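Local coordinates for protein TRAP dicarboxylate transporter-DctP subunit (Desulfovibrio salexigens, PDB 4N6D) that probably captures a small organic acid in the periplasm and delivers it to a TRAP-type membrane transporter, at residues G113-L127 / V325-K339. Numbering follows the deposited sequence.
Sequences GFTSSTSASLALWDL and VLSDVEELRIKYEGK
Ala123 meets Leu332 between helices 117-127 and 325-337, CB to CB at 3.7 Å; the helix axes come within 8.8 Å, a separation to which the small alanine probably contributes, and are inclined at 134° between their N-to-C directions, antiparallel in sense but well off alignment. To one side of this pair Leu127 enters as a knob among Val325, Asp328, Val329 and Leu332. In the other direction Tyr336 is a knob among Ser119, Leu122, Ala123 and Asp126. Leu122 CB stands over the centre of one face of the Tyr336 ring, 3.7 Å from the centroid, in a CH-pi contact, while CG of the adjoining Lys335 lies over the opposite face. Phe114, from the loop before helix 117-127, takes the aliphatic part of Arg333 over one face and Val329 CG1 at its edge; the guanidinium plane stands nearly upright to the ring, at 82°.

Farther out, two carboxylates gather the polar groups. Asp126 OD2 accepts from Tyr336 OH at 2.6 Å and from Lys335 NZ at 3.0 Å, the two donors arriving from opposite faces of the carboxylate plane; Arg260 of helix 249-285 makes a salt bridge to the other oxygen, OD1, and a hydrogen bond to the tyrosine hydroxyl. Glu337, its chain extended beyond CG (chi2 -165°), reaches across so that OE2 receives Thr115 N at 2.8 Å, nearly straight, and Ser119 OG at 2.6 Å through the anti lone pair. OE1 faces Arg333 NH1 and Lys339 NZ, extending a salt-bridge network whose far end is Glu330, gripped side-on by NE and NH2 of Arg333. These cationic partners probably stabilise the ionised Glu337. Knobs-into-holes packing in both directions, flanked by salt bridges, is a common way for two helices to join; here it ties the last helix, 322-337, to helix 117-131, which lies against strand 139-146 in this family 7 solute-binding protein.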
ATOM      1  N   GLY A 113       5.441  -6.665  -9.487  1.00 11.60           N
ATOM      2  CA  GLY A 113       4.452  -7.505 -10.135  1.00  7.64           C
ATOM      3  C   GLY A 113       3.263  -7.939  -9.297  1.00  9.04           C
ATOM      4  O   GLY A 113       2.493  -8.781  -9.745  1.00 10.98           O
ATOM      5  N   PHE A 114       3.068  -7.383  -8.102  1.00  7.25           N
ATOM      6  CA  PHE A 114       1.884  -7.736  -7.322  1.00  7.23           C
ATOM      7  C   PHE A 114       0.625  -7.200  -7.984  1.00 10.59           C
ATOM      8  O   PHE A 114       0.615  -6.088  -8.498  1.00 11.12           O
ATOM      9  CB  PHE A 114       2.009  -7.215  -5.885  1.00  9.00           C
ATOM     10  CG  PHE A 114       2.909  -8.070  -5.030  1.00  8.77           C
ATOM     11  CD1 PHE A 114       4.281  -7.840  -5.003  1.00  8.60           C
ATOM     12  CD2 PHE A 114       2.390  -9.122  -4.308  1.00  7.18           C
ATOM     13  CE1 PHE A 114       5.122  -8.643  -4.257  1.00  9.48           C
ATOM     14  CE2 PHE A 114       3.234  -9.937  -3.533  1.00  8.94           C
ATOM     15  CZ  PHE A 114       4.593  -9.697  -3.519  1.00 10.75           C
ATOM     16  N   THR A 115      -0.438  -7.996  -7.977  1.00  9.20           N
ATOM     17  CA  THR A 115      -1.651  -7.619  -8.713  1.00  8.24           C
ATOM     18  C   THR A 115      -2.872  -7.453  -7.820  1.00  9.53           C
ATOM     19  O   THR A 115      -3.989  -7.289  -8.312  1.00 11.45           O
ATOM     20  CB  THR A 115      -1.973  -8.672  -9.784  1.00 11.62           C
ATOM     21  OG1 THR A 115      -2.202  -9.931  -9.155  1.00 12.68           O
ATOM     22  CG2 THR A 115      -0.820  -8.807 -10.774  1.00 13.32           C
ATOM     23  N   SER A 116      -2.668  -7.487  -6.505  1.00  9.79           N
ATOM     24  CA  SER A 116      -3.772  -7.274  -5.572  1.00  8.57           C
ATOM     25  C   SER A 116      -3.230  -6.841  -4.227  1.00 10.10           C
ATOM     26  O   SER A 116      -2.061  -7.091  -3.911  1.00  8.64           O
ATOM     27  CB  SER A 116      -4.632  -8.536  -5.393  1.00 11.00           C
ATOM     28  OG  SER A 116      -3.962  -9.516  -4.619  1.00 11.75           O
ATOM     29  N   SER A 117      -4.094  -6.196  -3.447  1.00  8.51           N
ATOM     30  CA  SER A 117      -3.777  -5.803  -2.081  1.00  8.23           C
ATOM     31  C   SER A 117      -3.611  -7.025  -1.189  1.00  9.03           C
ATOM     32  O   SER A 117      -2.734  -7.054  -0.327  1.00  8.37           O
ATOM     33  CB  SER A 117      -4.897  -4.921  -1.544  1.00  9.54           C
ATOM     34  OG  SER A 117      -4.628  -4.533  -0.192  1.00  8.43           O
ATOM     35  N   THR A 118      -4.446  -8.043  -1.431  1.00  9.64           N
ATOM     36  CA  THR A 118      -4.424  -9.249  -0.627  1.00  8.62           C
ATOM     37  C   THR A 118      -3.074  -9.939  -0.708  1.00  8.68           C
ATOM     38  O   THR A 118      -2.488 -10.269   0.326  1.00  8.90           O
ATOM     39  CB  THR A 118      -5.544 -10.233  -1.017  1.00  9.80           C
ATOM     40  OG1 THR A 118      -6.815  -9.622  -0.801  1.00 11.86           O
ATOM     41  CG2 THR A 118      -5.491 -11.485  -0.171  1.00 11.80           C
ATOM     42  N   SER A 119      -2.572 -10.154  -1.927  1.00  8.19           N
ATOM     43  CA  SER A 119      -1.334 -10.867  -2.093  1.00  7.44           C
ATOM     44  C   SER A 119      -0.142 -10.051  -1.612  1.00  8.29           C
ATOM     45  O   SER A 119       0.772 -10.582  -1.016  1.00  9.28           O
ATOM     46  CB  SER A 119      -1.116 -11.305  -3.546  1.00  8.98           C
ATOM     47  OG  SER A 119      -1.140 -10.187  -4.408  1.00 10.06           O
ATOM     48  N   ALA A 120      -0.168  -8.747  -1.856  1.00  7.79           N
ATOM     49  CA  ALA A 120       0.914  -7.906  -1.402  1.00  7.60           C
ATOM     50  C   ALA A 120       0.905  -7.822   0.116  1.00  8.39           C
ATOM     51  O   ALA A 120       1.965  -7.796   0.730  1.00  7.37           O
ATOM     52  CB  ALA A 120       0.800  -6.521  -2.015  1.00  7.92           C
ATOM     53  N   SER A 121      -0.281  -7.759   0.718  1.00  9.00           N
ATOM     54  CA  SER A 121      -0.356  -7.609   2.182  1.00  9.45           C
ATOM     55  C   SER A 121       0.197  -8.858   2.866  1.00 10.42           C
ATOM     56  O   SER A 121       0.986  -8.774   3.821  1.00 10.02           O
ATOM     57  CB  SER A 121      -1.799  -7.376   2.645  1.00  7.85           C
ATOM     58  OG  SER A 121      -2.277  -6.110   2.219  1.00  7.78           O
ATOM     59  N   LEU A 122      -0.226 -10.017   2.382  1.00  8.56           N
ATOM     60  CA  LEU A 122       0.208 -11.257   2.996  1.00  9.33           C
ATOM     61  C   LEU A 122       1.690 -11.502   2.727  1.00 12.84           C
ATOM     62  O   LEU A 122       2.393 -11.987   3.618  1.00 10.10           O
ATOM     63  CB  LEU A 122      -0.632 -12.437   2.518  1.00  9.57           C
ATOM     64  CG  LEU A 122      -2.003 -12.521   3.186  1.00 11.67           C
ATOM     65  CD1 LEU A 122      -2.884 -13.463   2.446  1.00 12.85           C
ATOM     66  CD2 LEU A 122      -1.802 -12.915   4.660  1.00 14.73           C
ATOM     67  N   ALA A 123       2.164 -11.171   1.519  1.00  8.86           N
ATOM     68  CA  ALA A 123       3.589 -11.334   1.231  1.00  9.02           C
ATOM     69  C   ALA A 123       4.426 -10.421   2.121  1.00  7.47           C
ATOM     70  O   ALA A 123       5.470 -10.828   2.633  1.00  8.35           O
ATOM     71  CB  ALA A 123       3.908 -11.084  -0.248  1.00  7.04           C
ATOM     72  N   LEU A 124       3.965  -9.187   2.324  1.00  7.70           N
ATOM     73  CA  LEU A 124       4.678  -8.244   3.189  1.00  7.43           C
ATOM     74  C   LEU A 124       4.798  -8.760   4.629  1.00  7.83           C
ATOM     75  O   LEU A 124       5.889  -8.702   5.236  1.00  8.67           O
ATOM     76  CB  LEU A 124       3.984  -6.882   3.151  1.00  5.87           C
ATOM     77  CG  LEU A 124       4.511  -5.765   4.053  1.00  8.55           C
ATOM     78  CD1 LEU A 124       5.945  -5.360   3.753  1.00  8.05           C
ATOM     79  CD2 LEU A 124       3.563  -4.628   3.905  1.00  7.56           C
ATOM     80  N   TRP A 125       3.690  -9.248   5.170  1.00  9.42           N
ATOM     81  CA  TRP A 125       3.679  -9.786   6.536  1.00  9.12           C
ATOM     82  C   TRP A 125       4.625 -10.986   6.636  1.00  9.00           C
ATOM     83  O   TRP A 125       5.403 -11.104   7.599  1.00  9.82           O
ATOM     84  CB  TRP A 125       2.250 -10.185   6.938  1.00  7.39           C
ATOM     85  CG  TRP A 125       2.225 -10.826   8.270  1.00  8.87           C
ATOM     86  CD1 TRP A 125       2.053 -12.157   8.535  1.00 12.94           C
ATOM     87  CD2 TRP A 125       2.448 -10.192   9.529  1.00  9.91           C
ATOM     88  NE1 TRP A 125       2.144 -12.386   9.886  1.00 11.54           N
ATOM     89  CE2 TRP A 125       2.367 -11.192  10.522  1.00 10.28           C
ATOM     90  CE3 TRP A 125       2.698  -8.870   9.918  1.00  9.92           C
ATOM     91  CZ2 TRP A 125       2.539 -10.914  11.875  1.00 14.31           C
ATOM     92  CZ3 TRP A 125       2.849  -8.593  11.271  1.00 10.56           C
ATOM     93  CH2 TRP A 125       2.764  -9.605  12.228  1.00 12.19           C
ATOM     94  N   ASP A 126       4.562 -11.887   5.653  1.00  8.29           N
ATOM     95  CA  ASP A 126       5.456 -13.033   5.651  1.00  7.63           C
ATOM     96  C   ASP A 126       6.931 -12.622   5.564  1.00 10.36           C
ATOM     97  O   ASP A 126       7.794 -13.226   6.219  1.00 11.06           O
ATOM     98  CB  ASP A 126       5.162 -14.007   4.501  1.00 10.07           C
ATOM     99  CG  ASP A 126       3.955 -14.881   4.744  1.00 13.88           C
ATOM    100  OD1 ASP A 126       3.399 -14.873   5.864  1.00 12.74           O
ATOM    101  OD2 ASP A 126       3.609 -15.641   3.807  1.00 13.91           O
ATOM    102  N   LEU A 127       7.233 -11.620   4.741  1.00  6.94           N
ATOM    103  CA  LEU A 127       8.606 -11.190   4.603  1.00  6.36           C
ATOM    104  C   LEU A 127       9.097 -10.619   5.927  1.00  9.59           C
ATOM    105  O   LEU A 127      10.214 -10.918   6.358  1.00  9.27           O
ATOM    106  CB  LEU A 127       8.773 -10.170   3.466  1.00  7.47           C
ATOM    107  CG  LEU A 127      10.232  -9.826   3.193  1.00  9.20           C
ATOM    108  CD1 LEU A 127      10.910 -10.929   2.356  1.00 10.87           C
ATOM    109  CD2 LEU A 127      10.382  -8.455   2.517  1.00  9.28           C
ATOM    110  N   VAL A 325      16.471 -10.803  -0.658  1.00  7.91           N
ATOM    111  CA  VAL A 325      15.149 -10.320  -0.316  1.00  7.44           C
ATOM    112  C   VAL A 325      14.252 -10.336  -1.557  1.00  7.91           C
ATOM    113  O   VAL A 325      13.101 -10.791  -1.490  1.00  8.44           O
ATOM    114  CB  VAL A 325      15.218  -8.885   0.241  1.00  6.59           C
ATOM    115  CG1 VAL A 325      13.823  -8.288   0.386  1.00  9.75           C
ATOM    116  CG2 VAL A 325      15.951  -8.862   1.591  1.00 10.26           C
ATOM    117  N   LEU A 326      14.754  -9.843  -2.691  1.00  6.86           N
ATOM    118  CA  LEU A 326      13.943  -9.815  -3.912  1.00  7.08           C
ATOM    119  C   LEU A 326      13.535 -11.220  -4.341  1.00  7.35           C
ATOM    120  O   LEU A 326      12.428 -11.442  -4.790  1.00  8.85           O
ATOM    121  CB  LEU A 326      14.678  -9.128  -5.058  1.00  6.98           C
ATOM    122  CG  LEU A 326      14.828  -7.607  -4.909  1.00  6.60           C
ATOM    123  CD1 LEU A 326      15.967  -7.059  -5.738  1.00  6.70           C
ATOM    124  CD2 LEU A 326      13.528  -6.912  -5.242  1.00  8.86           C
ATOM    125  N   SER A 327      14.438 -12.173  -4.222  0.51  7.68           N
ATOM    126  CA  SER A 327      14.096 -13.563  -4.523  0.51  9.12           C
ATOM    127  C   SER A 327      12.945 -14.017  -3.644  0.51  9.18           C
ATOM    128  O   SER A 327      11.951 -14.583  -4.113  0.51 11.18           O
ATOM    129  CB  SER A 327      15.282 -14.473  -4.266  0.51  9.69           C
ATOM    130  OG  SER A 327      16.318 -14.232  -5.190  0.51  9.51           O
ATOM    131  N   ASP A 328      13.092 -13.796  -2.348  1.00  9.14           N
ATOM    132  CA  ASP A 328      12.071 -14.213  -1.413  1.00  9.62           C
ATOM    133  C   ASP A 328      10.719 -13.551  -1.677  1.00  9.52           C
ATOM    134  O   ASP A 328       9.675 -14.178  -1.507  1.00 10.28           O
ATOM    135  CB  ASP A 328      12.515 -13.931   0.017  1.00  8.55           C
ATOM    136  CG  ASP A 328      13.599 -14.871   0.483  1.00 16.75           C
ATOM    137  OD1 ASP A 328      13.849 -15.887  -0.208  1.00 16.45           O
ATOM    138  OD2 ASP A 328      14.185 -14.592   1.562  1.00 13.26           O
ATOM    139  N   VAL A 329      10.736 -12.299  -2.120  1.00  7.37           N
ATOM    140  CA  VAL A 329       9.504 -11.575  -2.406  1.00  8.01           C
ATOM    141  C   VAL A 329       8.780 -12.254  -3.574  1.00 10.57           C
ATOM    142  O   VAL A 329       7.564 -12.437  -3.519  1.00  9.71           O
ATOM    143  CB  VAL A 329       9.764 -10.093  -2.718  1.00  9.04           C
ATOM    144  CG1 VAL A 329       8.521  -9.406  -3.274  1.00 10.66           C
ATOM    145  CG2 VAL A 329      10.199  -9.384  -1.433  1.00  8.35           C
ATOM    146  N   GLU A 330       9.518 -12.632  -4.612  1.00  7.88           N
ATOM    147  CA  GLU A 330       8.869 -13.281  -5.766  1.00  8.36           C
ATOM    148  C   GLU A 330       8.276 -14.635  -5.359  1.00  8.74           C
ATOM    149  O   GLU A 330       7.209 -15.040  -5.836  1.00  9.11           O
ATOM    150  CB  GLU A 330       9.842 -13.443  -6.939  1.00  8.60           C
ATOM    151  CG  GLU A 330       9.302 -14.256  -8.127  1.00  9.23           C
ATOM    152  CD  GLU A 330       8.176 -13.592  -8.914  1.00  9.42           C
ATOM    153  OE1 GLU A 330       7.763 -12.453  -8.604  1.00  9.60           O
ATOM    154  OE2 GLU A 330       7.726 -14.224  -9.887  1.00 10.02           O
ATOM    155  N   GLU A 331       8.986 -15.350  -4.500  1.00  9.37           N
ATOM    156  CA  GLU A 331       8.485 -16.628  -4.015  1.00 10.04           C
ATOM    157  C   GLU A 331       7.147 -16.406  -3.303  1.00  9.04           C
ATOM    158  O   GLU A 331       6.202 -17.168  -3.505  1.00  9.54           O
ATOM    159  CB  GLU A 331       9.502 -17.301  -3.086  1.00 10.81           C
ATOM    160  CG  GLU A 331       8.991 -18.606  -2.434  1.00 11.70           C
ATOM    161  CD  GLU A 331      10.011 -19.309  -1.566  1.00 20.50           C
ATOM    162  OE1 GLU A 331      11.013 -18.677  -1.172  1.00 17.79           O
ATOM    163  OE2 GLU A 331       9.817 -20.523  -1.289  1.00 21.52           O
ATOM    164  N   LEU A 332       7.073 -15.366  -2.480  1.00  8.65           N
ATOM    165  CA  LEU A 332       5.849 -15.036  -1.761  1.00  9.45           C
ATOM    166  C   LEU A 332       4.744 -14.558  -2.707  1.00  9.38           C
ATOM    167  O   LEU A 332       3.570 -14.884  -2.499  1.00 11.62           O
ATOM    168  CB  LEU A 332       6.136 -13.991  -0.673  1.00  8.26           C
ATOM    169  CG  LEU A 332       7.010 -14.535   0.457  1.00  8.67           C
ATOM    170  CD1 LEU A 332       7.492 -13.381   1.317  1.00  8.85           C
ATOM    171  CD2 LEU A 332       6.245 -15.541   1.311  1.00 11.92           C
ATOM    172  N   ARG A 333       5.097 -13.797  -3.743  1.00  8.68           N
ATOM    173  CA  ARG A 333       4.105 -13.372  -4.722  1.00  8.98           C
ATOM    174  C   ARG A 333       3.431 -14.597  -5.374  1.00  9.65           C
ATOM    175  O   ARG A 333       2.205 -14.677  -5.496  1.00 10.05           O
ATOM    176  CB  ARG A 333       4.749 -12.506  -5.828  1.00  8.86           C
ATOM    177  CG  ARG A 333       3.695 -11.845  -6.742  1.00  9.20           C
ATOM    178  CD  ARG A 333       4.289 -11.133  -7.950  1.00  9.23           C
ATOM    179  NE  ARG A 333       4.929 -12.083  -8.835  1.00  9.61           N
ATOM    180  CZ  ARG A 333       4.294 -12.867  -9.695  1.00 14.71           C
ATOM    181  NH1 ARG A 333       2.975 -12.798  -9.844  1.00 14.65           N
ATOM    182  NH2 ARG A 333       4.992 -13.718 -10.431  1.00 13.58           N
ATOM    183  N   ILE A 334       4.258 -15.530  -5.832  1.00  9.83           N
ATOM    184  CA  ILE A 334       3.721 -16.735  -6.445  1.00 10.51           C
ATOM    185  C   ILE A 334       2.855 -17.521  -5.445  1.00 10.72           C
ATOM    186  O   ILE A 334       1.821 -18.096  -5.810  1.00 11.30           O
ATOM    187  CB  ILE A 334       4.848 -17.601  -7.004  1.00 10.69           C
ATOM    188  CG1 ILE A 334       5.533 -16.861  -8.139  1.00 10.65           C
ATOM    189  CG2 ILE A 334       4.300 -18.919  -7.558  1.00 11.43           C
ATOM    190  CD1 ILE A 334       6.819 -17.516  -8.627  1.00 10.79           C
ATOM    191  N   LYS A 335       3.286 -17.592  -4.196  1.00 10.85           N
ATOM    192  CA  LYS A 335       2.489 -18.294  -3.186  1.00 10.94           C
ATOM    193  C   LYS A 335       1.053 -17.745  -3.102  1.00 12.52           C
ATOM    194  O   LYS A 335       0.092 -18.502  -2.935  1.00 13.31           O
ATOM    195  CB  LYS A 335       3.167 -18.158  -1.814  1.00 10.57           C
ATOM    196  CG  LYS A 335       2.430 -18.787  -0.639  1.00 13.16           C
ATOM    197  CD  LYS A 335       3.267 -18.518   0.625  1.00 20.93           C
ATOM    198  CE  LYS A 335       2.648 -19.039   1.906  1.00 32.44           C
ATOM    199  NZ  LYS A 335       3.481 -18.533   3.063  1.00 38.00           N
ATOM    200  N   TYR A 336       0.906 -16.431  -3.202  1.00 10.45           N
ATOM    201  CA  TYR A 336      -0.386 -15.801  -2.964  1.00 10.66           C
ATOM    202  C   TYR A 336      -1.155 -15.462  -4.229  1.00 14.26           C
ATOM    203  O   TYR A 336      -2.377 -15.223  -4.167  1.00 12.11           O
ATOM    204  CB  TYR A 336      -0.217 -14.561  -2.056  1.00 10.09           C
ATOM    205  CG  TYR A 336       0.153 -14.977  -0.652  1.00 13.07           C
ATOM    206  CD1 TYR A 336      -0.728 -15.704   0.120  1.00 10.95           C
ATOM    207  CD2 TYR A 336       1.387 -14.660  -0.100  1.00 11.24           C
ATOM    208  CE1 TYR A 336      -0.387 -16.128   1.386  1.00 13.79           C
ATOM    209  CE2 TYR A 336       1.739 -15.079   1.169  1.00  9.47           C
ATOM    210  CZ  TYR A 336       0.839 -15.810   1.913  1.00 12.21           C
ATOM    211  OH  TYR A 336       1.171 -16.223   3.180  1.00 15.74           O
ATOM    212  N   GLU A 337      -0.463 -15.476  -5.375  1.00 11.15           N
ATOM    213  CA  GLU A 337      -1.089 -15.127  -6.654  1.00 13.14           C
ATOM    214  C   GLU A 337      -1.015 -16.234  -7.659  1.00 26.65           C
ATOM    215  O   GLU A 337      -1.952 -16.424  -8.423  1.00 40.23           O
ATOM    216  CB  GLU A 337      -0.405 -13.945  -7.350  1.00 20.35           C
ATOM    217  CG  GLU A 337      -0.240 -12.740  -6.538  1.00 11.70           C
ATOM    218  CD  GLU A 337       0.102 -11.492  -7.344  1.00 14.02           C
ATOM    219  OE1 GLU A 337       0.404 -11.554  -8.562  1.00 15.91           O
ATOM    220  OE2 GLU A 337       0.049 -10.424  -6.719  1.00 11.72           O
ATOM    221  N   GLY A 338       0.112 -16.940  -7.665  1.00 22.78           N
ATOM    222  CA  GLY A 338       0.508 -17.784  -8.785  1.00 26.77           C
ATOM    223  C   GLY A 338      -0.585 -18.006  -9.813  1.00 25.33           C
ATOM    224  O   GLY A 338      -1.660 -18.474  -9.444  1.00 26.39           O
ATOM    225  N   LYS A 339      -0.299 -17.720 -11.091  1.00 27.11           N
ATOM    226  CA  LYS A 339      -1.267 -17.958 -12.180  1.00 28.07           C
ATOM    227  C   LYS A 339      -0.981 -19.216 -12.975  1.00 30.09           C
ATOM    228  O   LYS A 339      -1.835 -19.658 -13.752  1.00 24.91           O
ATOM    229  CB  LYS A 339      -1.288 -16.797 -13.186  1.00 28.91           C
ATOM    230  CG  LYS A 339      -1.882 -15.521 -12.645  1.00 38.93           C
ATOM    231  CD  LYS A 339      -0.899 -14.888 -11.718  1.00 42.91           C
ATOM    232  CE  LYS A 339      -1.320 -13.496 -11.316  1.00 34.96           C
ATOM    233  NZ  LYS A 339      -0.164 -12.892 -10.691  1.00 17.71           N
TER